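PDB 3U24: putative Lipoprotein from Shewanella oneidensis, which is of unknown function but binds zinc and calcium ions and belongs to the DUF885 family, which is grouped with the MA clan of metallopeptidases. Local coordinates for residues Gly242-Leu245 / Tyr246-Phe250; Lys544-Leu548 / Lys549-Glu553. One frame throughout, in Å; residues are numbered along the deposited sequence.

Interactions 1 and 2 illustrate how differently two helices can begin within one largely helical chain. Interaction 1 is the first turns of helix 243-254, opened by a glycine N-cap that has no side chain to offer. In interaction 2, helix 548-555 starts from an aspartate whose carboxylate takes up a backbone N-H. The two lie in series along the sequence, their centres about 36 Å apart and their nearest atoms about 19 Å apart, without touching. Both lie away from the annotated metal sites, although interaction 2 packs on helix 435-451, which carries the zinc ligand Glu439. An acetic acid molecule, probably from the crystallisation liquor, lies about 4 Å from the Lys249 side chain.

Interaction 1 (Gly242-Leu245 / Tyr246-Phe250); sequences GEEL and YEQKF
Glu244 and Gln248, one helical turn apart, run side by side and point the same way, with carboxylate and amide planes turned only 25° from each other. They graze rather than bond: Gln248 NE2 stays 4.1 Å from Glu244 OE2. At the carbonyl end of the amide, the Leu245 side chain passes at a slant and brings its CD2 methyl to 3.8 Å from Gln248 OE1, an oxygen that accepts from the indole of Trp106.

Glu243 and Glu247 form the second pair. Glu247 CG, set beside its backbone N, lies 3.4 Å from Glu243 O, and the bend at chi2 (-74°) then turns the carboxylate toward the N-H groups of Ala260 and Lys261. The two acidic ends remain 4.9 Å apart, OE2 to OE2, and one water joins them, donating to Glu243 OE2 and Glu247 OE2 at 2.7 Å each. The Tyr246 hydroxyl is hydrogen-bonded to Asp479.

Beneath these side chains, the N-H of Glu247 points almost straight at Glu243 O (3.0 Å, 176°), while Gly242, the N-cap, accepts more bent from Tyr246 N. The positive phi of Gly242 would press a CB against the preceding carbonyl oxygen. With two like charges sharing a water that donates to both, the pairing probably eases their repulsion at the start of the helix, where the helix dipole should also favour acidic groups.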
loop_
_atom_site.group_PDB
_atom_site.type_symbol
_atom_site.label_atom_id
_atom_site.label_comp_id
_atom_site.label_asym_id
_atom_site.label_seq_id
_atom_site.Cartn_x
_atom_site.Cartn_y
_atom_site.Cartn_z
ATOM N N GLY A 242 0.533 16.146 13.331
ATOM C CA GLY A 242 0.250 17.586 13.197
ATOM C C GLY A 242 0.239 18.103 11.761
ATOM O O GLY A 242 0.755 17.429 10.829
ATOM N N GLU A 243 -0.328 19.292 11.571
ATOM C CA GLU A 243 -0.536 19.835 10.234
ATOM C C GLU A 243 0.741 20.017 9.367
ATOM O O GLU A 243 0.756 19.645 8.195
ATOM C CB GLU A 243 -1.266 21.171 10.313
ATOM C CG GLU A 243 -1.565 21.809 8.949
ATOM C CD GLU A 243 -2.700 22.858 9.045
ATOM O OE1 GLU A 243 -2.671 23.686 9.993
ATOM O OE2 GLU A 243 -3.637 22.857 8.211
ATOM N N GLU A 244 1.780 20.619 9.928
ATOM C CA GLU A 244 2.961 20.938 9.149
ATOM C C GLU A 244 3.607 19.659 8.592
ATOM O O GLU A 244 3.907 19.590 7.402
ATOM C CB GLU A 244 3.990 21.771 9.922
ATOM C CG GLU A 244 5.139 22.260 9.002
ATOM C CD GLU A 244 6.076 23.338 9.577
ATOM O OE1 GLU A 244 6.376 23.321 10.803
ATOM O OE2 GLU A 244 6.554 24.205 8.777
ATOM N N LEU A 245 3.843 18.675 9.452
ATOM C CA LEU A 245 4.443 17.412 9.030
ATOM C C LEU A 245 3.519 16.616 8.096
ATOM O O LEU A 245 3.997 15.944 7.180
ATOM C CB LEU A 245 4.883 16.572 10.222
ATOM C CG LEU A 245 6.030 17.144 11.067
ATOM C CD1 LEU A 245 6.245 16.291 12.322
ATOM C CD2 LEU A 245 7.328 17.254 10.267
ATOM N N TYR A 246 2.211 16.745 8.305
ATOM C CA TYR A 246 1.253 15.948 7.567
ATOM C C TYR A 246 1.234 16.425 6.131
ATOM O O TYR A 246 1.371 15.620 5.219
ATOM C CB TYR A 246 -0.134 16.005 8.195
ATOM C CG TYR A 246 -1.100 14.990 7.624
ATOM C CD1 TYR A 246 -1.828 15.283 6.488
ATOM C CD2 TYR A 246 -1.296 13.769 8.231
ATOM C CE1 TYR A 246 -2.722 14.396 5.941
ATOM C CE2 TYR A 246 -2.177 12.854 7.706
ATOM C CZ TYR A 246 -2.902 13.187 6.541
ATOM O OH TYR A 246 -3.809 12.321 5.971
ATOM N N GLU A 247 1.133 17.727 5.932
ATOM C CA GLU A 247 1.202 18.289 4.595
ATOM C C GLU A 247 2.514 17.965 3.874
ATOM O O GLU A 247 2.495 17.646 2.679
ATOM C CB GLU A 247 1.020 19.791 4.634
ATOM C CG GLU A 247 -0.391 20.252 5.033
ATOM C CD GLU A 247 -1.423 20.048 3.927
ATOM O OE1 GLU A 247 -1.077 19.538 2.820
ATOM O OE2 GLU A 247 -2.609 20.366 4.162
ATOM N N GLN A 248 3.650 18.047 4.573
ATOM C CA GLN A 248 4.927 17.754 3.931
ATOM C C GLN A 248 4.922 16.263 3.568
ATOM O O GLN A 248 5.298 15.903 2.439
ATOM C CB GLN A 248 6.164 18.142 4.796
ATOM C CG GLN A 248 6.381 19.643 4.987
ATOM C CD GLN A 248 7.368 20.110 6.128
ATOM O OE1 GLN A 248 7.680 19.390 7.085
ATOM N NE2 GLN A 248 7.805 21.365 6.025
ATOM N N LYS A 249 4.487 15.384 4.483
ATOM C CA LYS A 249 4.483 13.941 4.185
ATOM C C LYS A 249 3.548 13.608 3.013
ATOM O O LYS A 249 3.870 12.781 2.168
ATOM C CB LYS A 249 4.098 13.107 5.410
ATOM C CG LYS A 249 4.288 11.592 5.248
ATOM C CD LYS A 249 4.202 10.883 6.618
ATOM C CE LYS A 249 4.712 9.441 6.642
ATOM N NZ LYS A 249 3.957 8.546 5.759
ATOM N N PHE A 250 2.389 14.241 3.021
ATOM C CA PHE A 250 1.398 14.091 1.976
ATOM C C PHE A 250 2.015 14.522 0.661
ATOM O O PHE A 250 1.923 13.771 -0.288
ATOM C CB PHE A 250 0.147 14.897 2.328
ATOM C CG PHE A 250 -0.967 14.812 1.328
ATOM C CD1 PHE A 250 -1.877 13.789 1.373
ATOM C CD2 PHE A 250 -1.139 15.812 0.366
ATOM C CE1 PHE A 250 -2.927 13.728 0.450
ATOM C CE2 PHE A 250 -2.175 15.755 -0.551
ATOM C CZ PHE A 250 -3.051 14.697 -0.531
HETATM O O HOH W 1 -3.809 20.768 6.548
#

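Interaction 2 (Lys544-Leu548 / Lys549-Glu553)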
loop_
_atom_site.group_PDB
_atom_site.type_symbol
_atom_site.label_atom_id
_atom_site.label_comp_id
_atom_site.label_asym_id
_atom_site.label_seq_id
_atom_site.Cartn_x
_atom_site.Cartn_y
_atom_site.Cartn_z
ATOM N N LYS A 544 -16.464 17.576 -28.388
ATOM C CA LYS A 544 -17.007 16.589 -29.344
ATOM C C LYS A 544 -15.992 15.518 -29.753
ATOM O O LYS A 544 -16.382 14.417 -30.118
ATOM C CB LYS A 544 -17.519 17.310 -30.623
ATOM N N ASP A 545 -14.702 15.860 -29.705
ATOM C CA ASP A 545 -13.602 14.952 -30.060
ATOM C C ASP A 545 -13.053 14.102 -28.873
ATOM O O ASP A 545 -12.008 13.436 -29.002
ATOM C CB ASP A 545 -12.452 15.766 -30.674
ATOM C CG ASP A 545 -12.805 16.365 -32.063
ATOM O OD1 ASP A 545 -13.981 16.762 -32.309
ATOM O OD2 ASP A 545 -11.885 16.438 -32.907
ATOM N N PHE A 546 -13.731 14.136 -27.728
ATOM C CA PHE A 546 -13.325 13.302 -26.578
ATOM C C PHE A 546 -13.589 11.842 -26.894
ATOM O O PHE A 546 -14.716 11.463 -27.210
ATOM C CB PHE A 546 -14.082 13.659 -25.287
ATOM C CG PHE A 546 -13.753 12.741 -24.133
ATOM C CD1 PHE A 546 -12.530 12.850 -23.479
ATOM C CD2 PHE A 546 -14.642 11.752 -23.740
ATOM C CE1 PHE A 546 -12.212 12.008 -22.435
ATOM C CE2 PHE A 546 -14.344 10.914 -22.690
ATOM C CZ PHE A 546 -13.126 11.036 -22.033
ATOM N N ASP A 547 -12.555 11.022 -26.822
ATOM C CA ASP A 547 -12.764 9.598 -26.938
ATOM C C ASP A 547 -12.342 8.891 -25.631
ATOM O O ASP A 547 -11.156 8.857 -25.299
ATOM C CB ASP A 547 -12.003 9.014 -28.125
ATOM C CG ASP A 547 -12.254 7.514 -28.256
ATOM O OD1 ASP A 547 -13.374 7.110 -28.648
ATOM O OD2 ASP A 547 -11.371 6.723 -27.903
ATOM N N LEU A 548 -13.301 8.313 -24.923
ATOM C CA LEU A 548 -12.995 7.640 -23.659
ATOM C C LEU A 548 -11.855 6.604 -23.746
ATOM O O LEU A 548 -10.915 6.618 -22.925
ATOM C CB LEU A 548 -14.256 7.002 -23.026
ATOM C CG LEU A 548 -14.055 6.475 -21.598
ATOM C CD1 LEU A 548 -13.674 7.632 -20.683
ATOM C CD2 LEU A 548 -15.293 5.735 -21.081
ATOM N N LYS A 549 -11.915 5.729 -24.739
ATOM C CA LYS A 549 -10.899 4.691 -24.892
ATOM C C LYS A 549 -9.486 5.255 -25.112
ATOM O O LYS A 549 -8.515 4.768 -24.517
ATOM C CB LYS A 549 -11.295 3.774 -26.033
ATOM C CG LYS A 549 -10.408 2.566 -26.259
ATOM C CD LYS A 549 -10.906 1.820 -27.475
ATOM C CE LYS A 549 -10.461 0.382 -27.488
ATOM N NZ LYS A 549 -11.143 -0.296 -28.634
ATOM N N ALA A 550 -9.380 6.283 -25.952
ATOM C CA ALA A 550 -8.087 6.946 -26.236
ATOM C C ALA A 550 -7.608 7.653 -24.991
ATOM O O ALA A 550 -6.431 7.705 -24.723
ATOM C CB ALA A 550 -8.196 7.969 -27.412
ATOM N N PHE A 551 -8.523 8.214 -24.221
ATOM C CA PHE A 551 -8.113 8.826 -22.959
ATOM C C PHE A 551 -7.461 7.791 -22.040
ATOM O O PHE A 551 -6.355 7.984 -21.534
ATOM C CB PHE A 551 -9.287 9.514 -22.264
ATOM C CG PHE A 551 -8.954 9.998 -20.872
ATOM C CD1 PHE A 551 -8.275 11.174 -20.689
ATOM C CD2 PHE A 551 -9.323 9.267 -19.763
ATOM C CE1 PHE A 551 -7.974 11.619 -19.416
ATOM C CE2 PHE A 551 -9.025 9.698 -18.488
ATOM C CZ PHE A 551 -8.353 10.888 -18.329
ATOM N N HIS A 552 -8.144 6.671 -21.875
ATOM C CA HIS A 552 -7.680 5.608 -20.993
ATOM C C HIS A 552 -6.346 5.092 -21.400
ATOM O O HIS A 552 -5.461 4.938 -20.560
ATOM C CB HIS A 552 -8.691 4.458 -20.908
ATOM C CG HIS A 552 -9.932 4.777 -20.086
ATOM N ND1 HIS A 552 -11.117 4.148 -20.287
ATOM C CD2 HIS A 552 -10.142 5.695 -19.043
ATOM C CE1 HIS A 552 -12.048 4.654 -19.431
ATOM N NE2 HIS A 552 -11.449 5.591 -18.660
ATOM N N GLU A 553 -6.172 4.801 -22.680
ATOM C CA GLU A 553 -4.932 4.175 -23.154
ATOM C C GLU A 553 -3.740 5.125 -23.053
ATOM O O GLU A 553 -2.619 4.726 -22.716
ATOM C CB GLU A 553 -5.098 3.654 -24.585
ATOM C CG GLU A 553 -6.001 2.417 -24.610
ATOM C CD GLU A 553 -6.429 1.962 -25.992
ATOM O OE1 GLU A 553 -5.852 2.420 -27.008
ATOM O OE2 GLU A 553 -7.349 1.120 -26.074
#
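A chi1 of -179° turns the Asp547 carboxylate away from its own amide and over the first turn of helix 548-555, where it meets Ala550. Leu548 sends its branched end across to His552, whose ring leans back along the helix because CG sits beside the backbone N (chi1 -74°).

Asp547 is the N-cap. Its OD2 accepts from Ala550 N at 2.8 Å, on the anti side of the carboxylate and 24° out of its plane. Asp547 OD2 also lies 3.4 Å from Ala550 CB. The main-chain oxygen of Asp547 meanwhile takes the N-H of Phe551, so this one residue accepts two amides of the opening turn.

Leu548 crosses His552 at a slant: Leu548 CG comes within 3.5 Å of His552 CE1, and Leu548 CD1 lies 3.6 Å from His552 NE2. Leu548 O stands over one face of the imidazole, 3.4 Å above its plane and toward the rim, while accepting the backbone N-H of His552. Both ring nitrogens are engaged, ND1 with Ile339 O and NE2 with Tyr444 OH. Replacing His552 by an alanine would remove the ring, and is likely to leave Ile339 O and Tyr444 OH without their partner and a gap beside the Leu548 branches.

On the other flank, Phe546 lays CE1 3.8 Å from Phe551 CB, an apolar touch made obliquely. The capped turn thus joins helix 548-555 to its surroundings: Phe546 and Phe551 pack on helix 523-542, where Phe551 meets the rings of Phe534 and Tyr538. Leu548 reaches two helices, touching Arg535 of 523-542 and Tyr444 of 435-451, while His552 lies against 435-451, with Trp441 edge-to-face against the imidazole.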